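A-adding tRNA nucleotidyltransferase (Aquifex aeolicus, PDB 4WBY) adds the terminal adenosine to tRNA ending in CC, using ATP and magnesium, to complete the CCA terminus. Local coordinates at residues Arg118-Asn123 and Val158-Asp163; Leu168-Phe173 and Lys187-Ala192; Tyr28-Val33 and Ala109-Asp114; Glu113-Arg118 and Ile138-Gly143. All coordinates share one frame; numbering follows the deposited sequence. Where two conformers were deposited one is given.

How the contacts relate
The four contacts lead from the head-domain sheet to helices 165-177 and 183-194, the first of which carries ATP-binding residues. Contacts 3 and 4 use the same short helix, 111-116, with centres about 7 Å apart; contact 3 seats it on the sheet and contact 4 packs it against the loop 138-143. Arg118 ends contact 4 and begins contact 1, about 11 Å from it between centres, and its NH1 lies 4.2 Å from Gly31 CA of contact 3. Contact 1 passes to contact 2, about 9 Å away between centres, through a salt bridge of 2.8 Å from Asp119 OD2 to Arg169 NE. ATP-binding residues occur in all four.

Contact 1 of 4, residues Arg118-Asn123 and Val158-Asp163; sequences RDFTIN and VSFIED
Two phenylalanines make the apolar part of this contact: Phe120 CE1 and Phe160 CE1 approach to 4.3 Å, with the Phe160 atom at the edge of the Phe120 ring and near its plane. Ala170 of helix 165-177 also packs on Phe120, while Leu189 of helix 183-194 packs on Phe160. The polar part runs through water. One water donates to Asp119 O at 2.7 Å and is also hydrogen-bonded to Ser159 OG, which is turned anti to its backbone N (chi1 -176°) on the side facing Asp119. Here the loop after helix 111-116 meets the short helix 159-162, and Arg118, Asp119, Asn123 and Asp163 all belong to the ATP-binding site. Within the loop, Asp119 OD1 accepts two bonds from the same face of its carboxylate: Asn123 ND2 arrives on the syn side at 3.0 Å and nearly straight (166°), Phe120 N on the anti side at 2.8 Å and more bent. Asn123 OD1 accepts from Arg35, so both ends of that amide are held.

Contact 2 of 4, residues Leu168-Phe173 and Lys187-Ala192; sequences LRALRF and KLLKQA. With SO4 (sulfate ion), chain D.
Leu189 points one methyl at helix 165-177, and CD1 does all the touching: it lies 4.0 Å from Ala170 CB and equally far from Leu171 CD2. Its CG stands anti to the backbone N (chi1 -173°), which carries that methyl across to the facing helix. Ala170 points its CB toward it, whereas Leu171 starts out to the flank and brings CD2 in from its end, the two leucine side chains crossing obliquely. This is a buried helix-helix contact between 165-177 and 183-194. Residues Leu168 to Arg172 belong to the ATP-binding site. From another side of their helix Arg172, bent at chi3 (59°), sends NH1 to sulfate O3 at 3.1 Å in an almost straight bond (173°), with the oxygen at the edge of the guanidinium. Phe173 CZ is 3.5 Å from the same oxygen. Arg176 and Arg35 also hydrogen-bond this anion, probably a crystallisation component, while Glu209 salt-bridges Arg172 NE.

Contact 3 of 4, residues Tyr28-Val33 and Ala109-Asp114; sequences YIVGGV and ASLKED
A buried apolar contact seats the start of helix 111-116 on strand 26-30 of the head-domain sheet, with Leu111 against Tyr28 and Val30. Leu111 CD2 sits over the centre of the Tyr28 ring, 3.5 Å from its centroid and only 10° off the normal, a CH-pi contact. Its other methyl, CD1, reaches Tyr28 CD2 at 3.9 Å and also touches Val30. Leu111 CG lies anti to the backbone N (chi1 175°), which swings both methyls down onto the strand. Replacing Tyr28 by an alanine would probably leave Leu111 CD2 without its aromatic face, and Glu51 and Arg26 without their bonds to the hydroxyl. The helix start is fixed by a capping box: Ser110 OG accepts from Glu113 N at 3.1 Å, and Ser110 N donates to the anti lone pair of Glu113 OE1 at 3.0 Å. Just beyond Val30 the chain turns through the glycine pair Gly31-Gly32, Gly31 with positive phi, that follows the first strand of the nucleotidyltransferase fold; Gly32 and Val33 belong to the ATP site.

Contact 4 of 4, residues Glu113-Arg118 and Ile138-Gly143; sequences EDLIRR and IDYFGG
The end of helix 111-116 in the nucleotidyltransferase head domain packs against the loop leaving strand 137-138, just before the chain reaches Arg118 of the ATP site. Phe141 carries the contact, its CG anti to the carbonyl carbon (chi1 -46°), which brings the ring to Leu115 and Ile116. Its CZ comes within 3.5 Å of Ile116 CB, and its CE2 is met in the ring plane, at the edge, by Leu115 CB at 3.8 Å. CG1 and CD1 of Ile116 also touch CE1, the two side chains crossing at about a right angle. One face of the Phe141 ring is taken by Tyr140 CB, which stands 3.4 Å above its centre. Leu115 has a second aromatic neighbour, its CD1 touching the edge of Tyr140 at CD2 (4.0 Å). If Phe141 were an alanine, Leu115 CB and Ile116 would probably lose their aromatic partner and a gap would open between helix end and loop. Within the loop, Asp139 OD1 accepts from Gly143 N, at the start of helix 143-149. On the helix, Asp114 holds two arginines in a salt-bridge network. Arg117 NH2 comes to OD2 from above the carboxylate plane. Arg118 lies side-on: its NE donates to the Asp114 backbone O, and its NH2 takes the syn lone pair of Asp114 OD1 at 2.7 Å, at 166° and close to the guanidinium plane.

Contact 1 of 4, residues Arg118-Asn123 and Val158-Asp163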
loop_
_atom_site.group_PDB
_atom_site.type_symbol
_atom_site.label_atom_id
_atom_site.label_comp_id
_atom_site.label_asym_id
_atom_site.label_seq_id
_atom_site.Cartn_x
_atom_site.Cartn_y
_atom_site.Cartn_z
ATOM N N ARG A 118 12.629 -16.334 -1.212
ATOM C CA ARG A 118 11.923 -15.053 -1.078
ATOM C C ARG A 118 12.222 -14.108 -2.247
ATOM O O ARG A 118 12.899 -14.502 -3.198
ATOM C CB ARG A 118 12.272 -14.427 0.271
ATOM C CG ARG A 118 11.594 -15.198 1.405
ATOM C CD ARG A 118 12.215 -14.991 2.764
ATOM N NE ARG A 118 11.644 -15.950 3.708
ATOM C CZ ARG A 118 10.622 -15.692 4.517
ATOM N NH1 ARG A 118 10.067 -14.484 4.515
ATOM N NH2 ARG A 118 10.170 -16.638 5.345
ATOM N N ASP A 119 11.705 -12.881 -2.235
ATOM C CA ASP A 119 11.794 -12.109 -3.480
ATOM C C ASP A 119 13.126 -11.363 -3.695
ATOM O O ASP A 119 13.771 -11.565 -4.730
ATOM C CB ASP A 119 10.611 -11.135 -3.638
ATOM C CG ASP A 119 10.324 -10.272 -2.403
ATOM O OD1 ASP A 119 11.123 -10.188 -1.445
ATOM O OD2 ASP A 119 9.249 -9.631 -2.426
ATOM N N PHE A 120 13.550 -10.540 -2.740
ATOM C CA PHE A 120 14.715 -9.675 -2.937
ATOM C C PHE A 120 15.666 -9.795 -1.766
ATOM O O PHE A 120 15.249 -10.156 -0.662
ATOM C CB PHE A 120 14.264 -8.224 -3.148
ATOM C CG PHE A 120 13.192 -8.106 -4.178
ATOM C CD1 PHE A 120 13.468 -8.423 -5.502
ATOM C CD2 PHE A 120 11.897 -7.746 -3.829
ATOM C CE1 PHE A 120 12.479 -8.374 -6.469
ATOM C CE2 PHE A 120 10.899 -7.688 -4.791
ATOM C CZ PHE A 120 11.189 -8.013 -6.115
ATOM N N THR A 121 16.947 -9.517 -2.005
ATOM C CA THR A 121 17.948 -9.786 -0.980
ATOM C C THR A 121 17.669 -9.030 0.314
ATOM O O THR A 121 17.919 -9.552 1.403
ATOM C CB THR A 121 19.370 -9.452 -1.456
ATOM O OG1 THR A 121 19.447 -8.068 -1.806
ATOM C CG2 THR A 121 19.760 -10.313 -2.668
ATOM N N ILE A 122 17.129 -7.819 0.217
ATOM C CA ILE A 122 16.903 -7.042 1.427
ATOM C C ILE A 122 15.741 -7.607 2.244
ATOM O O ILE A 122 15.576 -7.245 3.409
ATOM C CB ILE A 122 16.655 -5.546 1.129
ATOM C CG1 ILE A 122 15.390 -5.346 0.283
ATOM C CG2 ILE A 122 17.900 -4.904 0.501
ATOM C CD1 ILE A 122 14.961 -3.884 0.157
ATOM N N ASN A 123 14.960 -8.504 1.637
ATOM C CA ASN A 123 13.839 -9.168 2.309
ATOM C C ASN A 123 14.141 -10.607 2.713
ATOM O O ASN A 123 13.245 -11.340 3.160
ATOM C CB ASN A 123 12.598 -9.162 1.410
ATOM C CG ASN A 123 12.100 -7.771 1.121
ATOM O OD1 ASN A 123 12.365 -6.832 1.874
ATOM N ND2 ASN A 123 11.365 -7.624 0.019
ATOM N N VAL A 158 16.153 -16.661 -12.216
ATOM C CA VAL A 158 14.861 -16.980 -12.834
ATOM C C VAL A 158 13.680 -16.448 -12.010
ATOM O O VAL A 158 12.526 -16.772 -12.284
ATOM C CB VAL A 158 14.684 -18.499 -13.090
ATOM C CG1 VAL A 158 15.834 -19.043 -13.952
ATOM C CG2 VAL A 158 14.512 -19.280 -11.802
ATOM N N SER A 159 13.966 -15.580 -11.038
ATOM C CA SER A 159 12.947 -15.102 -10.104
ATOM C C SER A 159 11.676 -14.522 -10.750
ATOM O O SER A 159 10.560 -14.804 -10.297
ATOM C CB SER A 159 13.572 -14.054 -9.183
ATOM O OG SER A 159 12.651 -13.621 -8.200
ATOM N N PHE A 160 11.828 -13.709 -11.793
ATOM C CA PHE A 160 10.656 -13.099 -12.415
ATOM C C PHE A 160 9.909 -14.079 -13.331
ATOM O O PHE A 160 8.727 -13.897 -13.582
ATOM C CB PHE A 160 11.037 -11.851 -13.214
ATOM C CG PHE A 160 11.612 -10.737 -12.379
ATOM C CD1 PHE A 160 10.893 -10.198 -11.317
ATOM C CD2 PHE A 160 12.857 -10.208 -12.676
ATOM C CE1 PHE A 160 11.426 -9.158 -10.544
ATOM C CE2 PHE A 160 13.394 -9.180 -11.917
ATOM C CZ PHE A 160 12.671 -8.642 -10.849
ATOM N N ILE A 161 10.594 -15.090 -13.855
ATOM C CA ILE A 161 9.922 -16.128 -14.636
ATOM C C ILE A 161 9.082 -16.990 -13.697
ATOM O O ILE A 161 7.933 -17.340 -13.979
ATOM C CB ILE A 161 10.921 -17.049 -15.382
ATOM C CG1 ILE A 161 11.951 -16.248 -16.178
ATOM C CG2 ILE A 161 10.176 -17.996 -16.320
ATOM C CD1 ILE A 161 13.048 -17.127 -16.789
ATOM N N GLU A 162 9.688 -17.323 -12.562
ATOM C CA GLU A 162 9.082 -18.173 -11.545
ATOM C C GLU A 162 7.829 -17.529 -10.945
ATOM O O GLU A 162 6.816 -18.195 -10.725
ATOM C CB GLU A 162 10.136 -18.458 -10.473
ATOM C CG GLU A 162 9.709 -19.221 -9.264
ATOM C CD GLU A 162 10.879 -19.417 -8.313
ATOM O OE1 GLU A 162 11.375 -18.428 -7.724
ATOM O OE2 GLU A 162 11.316 -20.562 -8.163
ATOM N N ASP A 163 7.896 -16.220 -10.718
ATOM C CA ASP A 163 6.774 -15.475 -10.154
ATOM C C ASP A 163 6.756 -14.051 -10.689
ATOM O O ASP A 163 7.350 -13.146 -10.086
ATOM C CB ASP A 163 6.832 -15.459 -8.624
ATOM C CG ASP A 163 5.580 -14.858 -8.011
ATOM O OD1 ASP A 163 4.659 -14.481 -8.779
ATOM O OD2 ASP A 163 5.506 -14.766 -6.767
HETATM O O HOH W 1 14.140 -13.893 -5.964
#

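Contact 2 of 4, residues Leu168-Phe173 and Lys187-Ala192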
loop_
_atom_site.group_PDB
_atom_site.type_symbol
_atom_site.label_atom_id
_atom_site.label_comp_id
_atom_site.label_asym_id
_atom_site.label_seq_id
_atom_site.Cartn_x
_atom_site.Cartn_y
_atom_site.Cartn_z
ATOM N N LEU A 168 6.168 -6.407 -10.315
ATOM C CA LEU A 168 5.502 -5.280 -9.671
ATOM C C LEU A 168 6.063 -5.032 -8.271
ATOM O O LEU A 168 6.251 -3.876 -7.874
ATOM C CB LEU A 168 3.982 -5.501 -9.608
ATOM C CG LEU A 168 3.224 -5.590 -10.935
ATOM C CD1 LEU A 168 1.730 -5.701 -10.663
ATOM C CD2 LEU A 168 3.520 -4.413 -11.853
ATOM N N ARG A 169 6.322 -6.104 -7.521
ATOM C CA ARG A 169 6.831 -5.955 -6.154
ATOM C C ARG A 169 8.182 -5.241 -6.151
ATOM O O ARG A 169 8.442 -4.410 -5.280
ATOM C CB ARG A 169 6.973 -7.313 -5.463
ATOM C CG ARG A 169 5.661 -8.027 -5.212
ATOM C CD ARG A 169 5.879 -9.362 -4.501
ATOM N NE ARG A 169 6.620 -9.231 -3.255
ATOM C CZ ARG A 169 6.063 -9.066 -2.058
ATOM N NH1 ARG A 169 4.741 -8.994 -1.935
ATOM N NH2 ARG A 169 6.832 -8.965 -0.980
ATOM N N ALA A 170 9.033 -5.561 -7.126
ATOM C CA ALA A 170 10.346 -4.915 -7.216
ATOM C C ALA A 170 10.197 -3.409 -7.299
ATOM O O ALA A 170 10.950 -2.654 -6.674
ATOM C CB ALA A 170 11.123 -5.429 -8.422
ATOM N N LEU A 171 9.216 -2.973 -8.082
ATOM C CA LEU A 171 9.016 -1.554 -8.310
ATOM C C LEU A 171 8.381 -0.893 -7.087
ATOM O O LEU A 171 8.675 0.264 -6.783
ATOM C CB LEU A 171 8.167 -1.346 -9.569
ATOM C CG LEU A 171 8.751 -2.013 -10.823
ATOM C CD1 LEU A 171 7.931 -1.678 -12.066
ATOM C CD2 LEU A 171 10.228 -1.640 -11.004
ATOM N N ARG A 172 7.539 -1.631 -6.365
ATOM C CA ARG A 172 6.995 -1.105 -5.108
ATOM C C ARG A 172 8.116 -0.844 -4.096
ATOM O O ARG A 172 8.175 0.233 -3.496
ATOM C CB ARG A 172 5.949 -2.041 -4.500
ATOM C CG ARG A 172 5.519 -1.612 -3.094
ATOM C CD ARG A 172 4.164 -2.202 -2.692
ATOM N NE ARG A 172 4.129 -3.664 -2.698
ATOM C CZ ARG A 172 4.430 -4.433 -1.658
ATOM N NH1 ARG A 172 4.816 -3.894 -0.509
ATOM N NH2 ARG A 172 4.340 -5.752 -1.768
ATOM N N PHE A 173 9.017 -1.809 -3.914
ATOM C CA PHE A 173 10.102 -1.595 -2.958
ATOM C C PHE A 173 11.087 -0.540 -3.453
ATOM O O PHE A 173 11.562 0.273 -2.655
ATOM C CB PHE A 173 10.822 -2.909 -2.636
ATOM C CG PHE A 173 9.963 -3.878 -1.870
ATOM C CD1 PHE A 173 9.422 -3.521 -0.640
ATOM C CD2 PHE A 173 9.670 -5.128 -2.382
ATOM C CE1 PHE A 173 8.617 -4.405 0.073
ATOM C CE2 PHE A 173 8.878 -6.018 -1.674
ATOM C CZ PHE A 173 8.343 -5.655 -0.444
ATOM N N LYS A 187 17.712 -6.054 -16.102
ATOM C CA LYS A 187 17.664 -6.799 -17.360
ATOM C C LYS A 187 16.618 -7.895 -17.283
ATOM O O LYS A 187 15.851 -8.114 -18.226
ATOM C CB LYS A 187 19.021 -7.418 -17.694
ATOM C CG LYS A 187 20.085 -6.433 -18.062
ATOM C CD LYS A 187 21.391 -7.148 -18.355
ATOM C CE LYS A 187 22.514 -6.137 -18.516
ATOM N NZ LYS A 187 23.833 -6.796 -18.695
ATOM N N LEU A 188 16.612 -8.611 -16.164
ATOM C CA LEU A 188 15.677 -9.717 -15.995
ATOM C C LEU A 188 14.240 -9.223 -15.979
ATOM O O LEU A 188 13.353 -9.863 -16.536
ATOM C CB LEU A 188 15.985 -10.482 -14.707
ATOM C CG LEU A 188 17.312 -11.241 -14.722
ATOM C CD1 LEU A 188 17.694 -11.667 -13.307
ATOM C CD2 LEU A 188 17.220 -12.444 -15.651
ATOM N N LEU A 189 14.006 -8.087 -15.330
ATOM C CA LEU A 189 12.660 -7.540 -15.238
ATOM C C LEU A 189 12.173 -7.112 -16.619
ATOM O O LEU A 189 11.058 -7.443 -17.022
ATOM C CB LEU A 189 12.621 -6.375 -14.245
ATOM C CG LEU A 189 11.246 -5.785 -13.906
ATOM C CD1 LEU A 189 11.221 -5.250 -12.461
ATOM C CD2 LEU A 189 10.849 -4.686 -14.884
ATOM N N LYS A 190 13.014 -6.396 -17.354
ATOM C CA LYS A 190 12.636 -5.943 -18.690
ATOM C C LYS A 190 12.390 -7.133 -19.614
ATOM O O LYS A 190 11.456 -7.119 -20.419
ATOM C CB LYS A 190 13.718 -5.030 -19.282
ATOM C CG LYS A 190 13.834 -3.687 -18.559
ATOM C CD LYS A 190 15.029 -2.884 -19.055
ATOM C CE LYS A 190 14.843 -2.404 -20.465
ATOM N NZ LYS A 190 15.915 -1.428 -20.804
ATOM N N GLN A 191 13.224 -8.162 -19.499
ATOM C CA GLN A 191 13.071 -9.346 -20.335
ATOM C C GLN A 191 11.784 -10.091 -20.009
ATOM O O GLN A 191 11.092 -10.557 -20.918
ATOM C CB GLN A 191 14.287 -10.267 -20.187
ATOM C CG GLN A 191 15.501 -9.698 -20.920
ATOM C CD GLN A 191 16.750 -10.545 -20.806
ATOM O OE1 GLN A 191 16.766 -11.575 -20.133
ATOM N NE2 GLN A 191 17.813 -10.109 -21.481
ATOM N N ALA A 192 11.439 -10.181 -18.725
ATOM C CA ALA A 192 10.200 -10.869 -18.351
ATOM C C ALA A 192 8.991 -10.122 -18.905
ATOM O O ALA A 192 8.049 -10.743 -19.387
ATOM C CB ALA A 192 10.085 -11.021 -16.840
HETATM S S SO4 D . 6.059 -5.668 3.105
HETATM O O1 SO4 D . 7.307 -6.408 3.368
HETATM O O2 SO4 D . 6.319 -4.253 3.353
HETATM O O3 SO4 D . 5.602 -5.870 1.730
HETATM O O4 SO4 D . 5.045 -6.134 4.044
#

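Contact 3 of 4, residues Tyr28-Val33 and Ala109-Asp114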
loop_
_atom_site.group_PDB
_atom_site.type_symbol
_atom_site.label_atom_id
_atom_site.label_comp_id
_atom_site.label_asym_id
_atom_site.label_seq_id
_atom_site.Cartn_x
_atom_site.Cartn_y
_atom_site.Cartn_z
ATOM N N TYR A 28 13.750 -17.957 14.311
ATOM C CA TYR A 28 14.358 -16.764 13.731
ATOM C C TYR A 28 13.300 -15.729 13.403
ATOM O O TYR A 28 12.224 -16.072 12.941
ATOM C CB TYR A 28 15.121 -17.108 12.440
ATOM C CG TYR A 28 16.023 -18.308 12.550
ATOM C CD1 TYR A 28 17.380 -18.163 12.833
ATOM C CD2 TYR A 28 15.518 -19.592 12.385
ATOM C CE1 TYR A 28 18.204 -19.271 12.945
ATOM C CE2 TYR A 28 16.326 -20.692 12.487
ATOM C CZ TYR A 28 17.666 -20.534 12.754
ATOM O OH TYR A 28 18.449 -21.658 12.848
ATOM N N ILE A 29 13.607 -14.457 13.625
ATOM C CA ILE A 29 12.793 -13.382 13.059
ATOM C C ILE A 29 13.210 -13.260 11.598
ATOM O O ILE A 29 14.399 -13.330 11.302
ATOM C CB ILE A 29 13.002 -12.055 13.803
ATOM C CG1 ILE A 29 12.593 -12.204 15.262
ATOM C CG2 ILE A 29 12.208 -10.934 13.142
ATOM C CD1 ILE A 29 13.073 -11.069 16.146
ATOM N N VAL A 30 12.255 -13.119 10.676
ATOM C CA VAL A 30 12.594 -13.179 9.245
ATOM C C VAL A 30 11.926 -12.114 8.379
ATOM O O VAL A 30 10.838 -11.633 8.689
ATOM C CB VAL A 30 12.215 -14.534 8.613
ATOM C CG1 VAL A 30 12.918 -15.687 9.313
ATOM C CG2 VAL A 30 10.706 -14.715 8.621
ATOM N N GLY A 31 12.609 -11.750 7.294
ATOM C CA GLY A 31 11.982 -11.123 6.147
ATOM C C GLY A 31 11.840 -9.622 6.206
ATOM O O GLY A 31 12.753 -8.917 6.638
ATOM N N GLY A 32 10.677 -9.137 5.785
ATOM C CA GLY A 32 10.402 -7.709 5.769
ATOM C C GLY A 32 10.555 -7.077 7.142
ATOM O O GLY A 32 10.952 -5.924 7.261
ATOM N N VAL A 33 10.247 -7.833 8.193
ATOM C CA VAL A 33 10.383 -7.300 9.548
ATOM C C VAL A 33 11.855 -7.015 9.877
ATOM O O VAL A 33 12.181 -6.013 10.516
ATOM C CB VAL A 33 9.783 -8.261 10.579
ATOM C CG1 VAL A 33 9.958 -7.699 11.972
ATOM C CG2 VAL A 33 8.314 -8.484 10.258
ATOM N N ALA A 109 13.229 -28.563 5.652
ATOM C CA ALA A 109 13.872 -27.389 5.081
ATOM C C ALA A 109 14.703 -26.638 6.114
ATOM O O ALA A 109 14.313 -26.501 7.277
ATOM C CB ALA A 109 12.830 -26.458 4.469
ATOM N N SER A 110 15.861 -26.160 5.674
ATOM C CA SER A 110 16.689 -25.289 6.491
ATOM C C SER A 110 16.193 -23.853 6.388
ATOM O O SER A 110 15.459 -23.504 5.454
ATOM C CB SER A 110 18.144 -25.365 6.041
ATOM O OG SER A 110 18.288 -24.766 4.763
ATOM N N LEU A 111 16.604 -23.017 7.335
ATOM C CA LEU A 111 16.363 -21.586 7.229
ATOM C C LEU A 111 16.854 -21.036 5.888
ATOM O O LEU A 111 16.153 -20.256 5.241
ATOM C CB LEU A 111 17.041 -20.844 8.378
ATOM C CG LEU A 111 16.961 -19.318 8.321
ATOM C CD1 LEU A 111 15.526 -18.832 8.517
ATOM C CD2 LEU A 111 17.880 -18.725 9.362
ATOM N N LYS A 112 18.049 -21.447 5.462
ATOM C CA LYS A 112 18.622 -20.914 4.227
ATOM C C LYS A 112 17.726 -21.232 3.030
ATOM O O LYS A 112 17.532 -20.395 2.145
ATOM C CB LYS A 112 20.038 -21.460 4.001
ATOM C CG LYS A 112 20.745 -20.887 2.770
ATOM C CD LYS A 112 22.219 -21.295 2.746
ATOM C CE LYS A 112 22.954 -20.725 1.542
ATOM N NZ LYS A 112 24.351 -21.255 1.452
ATOM N N GLU A 113 17.161 -22.433 3.017
ATOM C CA GLU A 113 16.245 -22.827 1.956
ATOM C C GLU A 113 14.952 -22.020 2.007
ATOM O O GLU A 113 14.373 -21.690 0.970
ATOM C CB GLU A 113 15.949 -24.319 2.047
ATOM C CG GLU A 113 17.130 -25.168 1.630
ATOM C CD GLU A 113 16.878 -26.652 1.797
ATOM O OE1 GLU A 113 16.459 -27.071 2.896
ATOM O OE2 GLU A 113 17.100 -27.395 0.823
ATOM N N ASP A 114 14.510 -21.688 3.215
ATOM C CA ASP A 114 13.326 -20.853 3.379
ATOM C C ASP A 114 13.572 -19.401 2.950
ATOM O O ASP A 114 12.670 -18.716 2.465
ATOM C CB ASP A 114 12.863 -20.886 4.832
ATOM C CG ASP A 114 11.600 -20.095 5.051
ATOM O OD1 ASP A 114 11.709 -18.902 5.405
ATOM O OD2 ASP A 114 10.499 -20.664 4.868
#

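Contact 4 of 4, residues Glu113-Arg118 and Ile138-Gly143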
loop_
_atom_site.group_PDB
_atom_site.type_symbol
_atom_site.label_atom_id
_atom_site.label_comp_id
_atom_site.label_asym_id
_atom_site.label_seq_id
_atom_site.Cartn_x
_atom_site.Cartn_y
_atom_site.Cartn_z
ATOM N N GLU A 113 17.161 -22.433 3.017
ATOM C CA GLU A 113 16.245 -22.827 1.956
ATOM C C GLU A 113 14.952 -22.020 2.007
ATOM O O GLU A 113 14.373 -21.690 0.970
ATOM C CB GLU A 113 15.949 -24.319 2.047
ATOM C CG GLU A 113 17.130 -25.168 1.630
ATOM C CD GLU A 113 16.878 -26.652 1.797
ATOM O OE1 GLU A 113 16.459 -27.071 2.896
ATOM O OE2 GLU A 113 17.100 -27.395 0.823
ATOM N N ASP A 114 14.510 -21.688 3.215
ATOM C CA ASP A 114 13.326 -20.853 3.379
ATOM C C ASP A 114 13.572 -19.401 2.950
ATOM O O ASP A 114 12.670 -18.716 2.465
ATOM C CB ASP A 114 12.863 -20.886 4.832
ATOM C CG ASP A 114 11.600 -20.095 5.051
ATOM O OD1 ASP A 114 11.709 -18.902 5.405
ATOM O OD2 ASP A 114 10.499 -20.664 4.868
ATOM N N LEU A 115 14.794 -18.925 3.142
ATOM C CA LEU A 115 15.110 -17.547 2.793
ATOM C C LEU A 115 15.364 -17.371 1.297
ATOM O O LEU A 115 14.983 -16.356 0.718
ATOM C CB LEU A 115 16.325 -17.071 3.586
ATOM C CG LEU A 115 16.124 -16.989 5.099
ATOM C CD1 LEU A 115 17.423 -16.588 5.767
ATOM C CD2 LEU A 115 15.041 -15.981 5.413
ATOM N N ILE A 116 15.998 -18.357 0.671
ATOM C CA ILE A 116 16.450 -18.203 -0.707
ATOM C C ILE A 116 15.267 -18.198 -1.671
ATOM O O ILE A 116 15.398 -17.794 -2.829
ATOM C CB ILE A 116 17.453 -19.317 -1.087
ATOM C CG1 ILE A 116 18.324 -18.898 -2.277
ATOM C CG2 ILE A 116 16.740 -20.630 -1.359
ATOM C CD1 ILE A 116 19.422 -19.909 -2.600
ATOM N N ARG A 117 14.102 -18.616 -1.186
ATOM C CA ARG A 117 12.902 -18.634 -2.015
ATOM C C ARG A 117 12.121 -17.314 -1.951
ATOM O O ARG A 117 11.074 -17.184 -2.576
ATOM C CB ARG A 117 11.988 -19.786 -1.599
ATOM C CG ARG A 117 11.466 -19.609 -0.207
ATOM C CD ARG A 117 10.309 -20.520 0.112
ATOM N NE ARG A 117 9.872 -20.305 1.488
ATOM C CZ ARG A 117 9.105 -19.293 1.880
ATOM N NH1 ARG A 117 8.675 -18.397 0.998
ATOM N NH2 ARG A 117 8.760 -19.179 3.155
ATOM N N ARG A 118 12.629 -16.334 -1.212
ATOM C CA ARG A 118 11.923 -15.053 -1.078
ATOM C C ARG A 118 12.222 -14.108 -2.247
ATOM O O ARG A 118 12.899 -14.502 -3.198
ATOM C CB ARG A 118 12.272 -14.427 0.271
ATOM C CG ARG A 118 11.594 -15.198 1.405
ATOM C CD ARG A 118 12.215 -14.991 2.764
ATOM N NE ARG A 118 11.644 -15.950 3.708
ATOM C CZ ARG A 118 10.622 -15.692 4.517
ATOM N NH1 ARG A 118 10.067 -14.484 4.515
ATOM N NH2 ARG A 118 10.170 -16.638 5.345
ATOM N N ILE A 138 21.532 -13.015 10.179
ATOM C CA ILE A 138 21.804 -14.076 9.222
ATOM C C ILE A 138 21.523 -13.523 7.838
ATOM O O ILE A 138 20.383 -13.217 7.492
ATOM C CB ILE A 138 20.951 -15.317 9.512
ATOM C CG1 ILE A 138 21.272 -15.841 10.919
ATOM C CG2 ILE A 138 21.182 -16.393 8.460
ATOM C CD1 ILE A 138 20.263 -16.809 11.443
ATOM N N ASP A 139 22.582 -13.374 7.062
ATOM C CA ASP A 139 22.517 -12.703 5.775
ATOM C C ASP A 139 23.331 -13.503 4.774
ATOM O O ASP A 139 24.543 -13.306 4.643
ATOM C CB ASP A 139 23.031 -11.269 5.909
ATOM C CG ASP A 139 23.014 -10.511 4.611
ATOM O OD1 ASP A 139 22.365 -10.959 3.639
ATOM O OD2 ASP A 139 23.665 -9.451 4.583
ATOM N N TYR A 140 22.659 -14.441 4.109
ATOM C CA TYR A 140 23.313 -15.335 3.159
ATOM C C TYR A 140 23.527 -14.734 1.782
ATOM O O TYR A 140 24.363 -15.225 1.026
ATOM C CB TYR A 140 22.499 -16.620 2.974
ATOM C CG TYR A 140 22.366 -17.494 4.197
ATOM C CD1 TYR A 140 23.480 -18.103 4.766
ATOM C CD2 TYR A 140 21.123 -17.744 4.759
ATOM C CE1 TYR A 140 23.359 -18.915 5.877
ATOM C CE2 TYR A 140 20.993 -18.560 5.874
ATOM C CZ TYR A 140 22.114 -19.139 6.428
ATOM O OH TYR A 140 21.991 -19.950 7.531
ATOM N N PHE A 141 22.760 -13.699 1.451
ATOM C CA PHE A 141 22.612 -13.300 0.055
ATOM C C PHE A 141 22.956 -11.849 -0.233
ATOM O O PHE A 141 22.627 -11.332 -1.295
ATOM C CB PHE A 141 21.187 -13.594 -0.405
ATOM C CG PHE A 141 20.711 -14.958 -0.009
ATOM C CD1 PHE A 141 21.311 -16.090 -0.537
ATOM C CD2 PHE A 141 19.680 -15.114 0.903
ATOM C CE1 PHE A 141 20.883 -17.355 -0.169
ATOM C CE2 PHE A 141 19.247 -16.376 1.276
ATOM C CZ PHE A 141 19.849 -17.497 0.743
ATOM N N GLY A 142 23.654 -11.211 0.693
ATOM C CA GLY A 142 24.120 -9.852 0.481
ATOM C C GLY A 142 23.073 -8.785 0.733
ATOM O O GLY A 142 23.114 -7.715 0.121
ATOM N N GLY A 143 22.134 -9.066 1.632
ATOM C CA GLY A 143 21.075 -8.119 1.924
ATOM C C GLY A 143 21.567 -6.840 2.571
ATOM O O GLY A 143 21.112 -5.759 2.214
#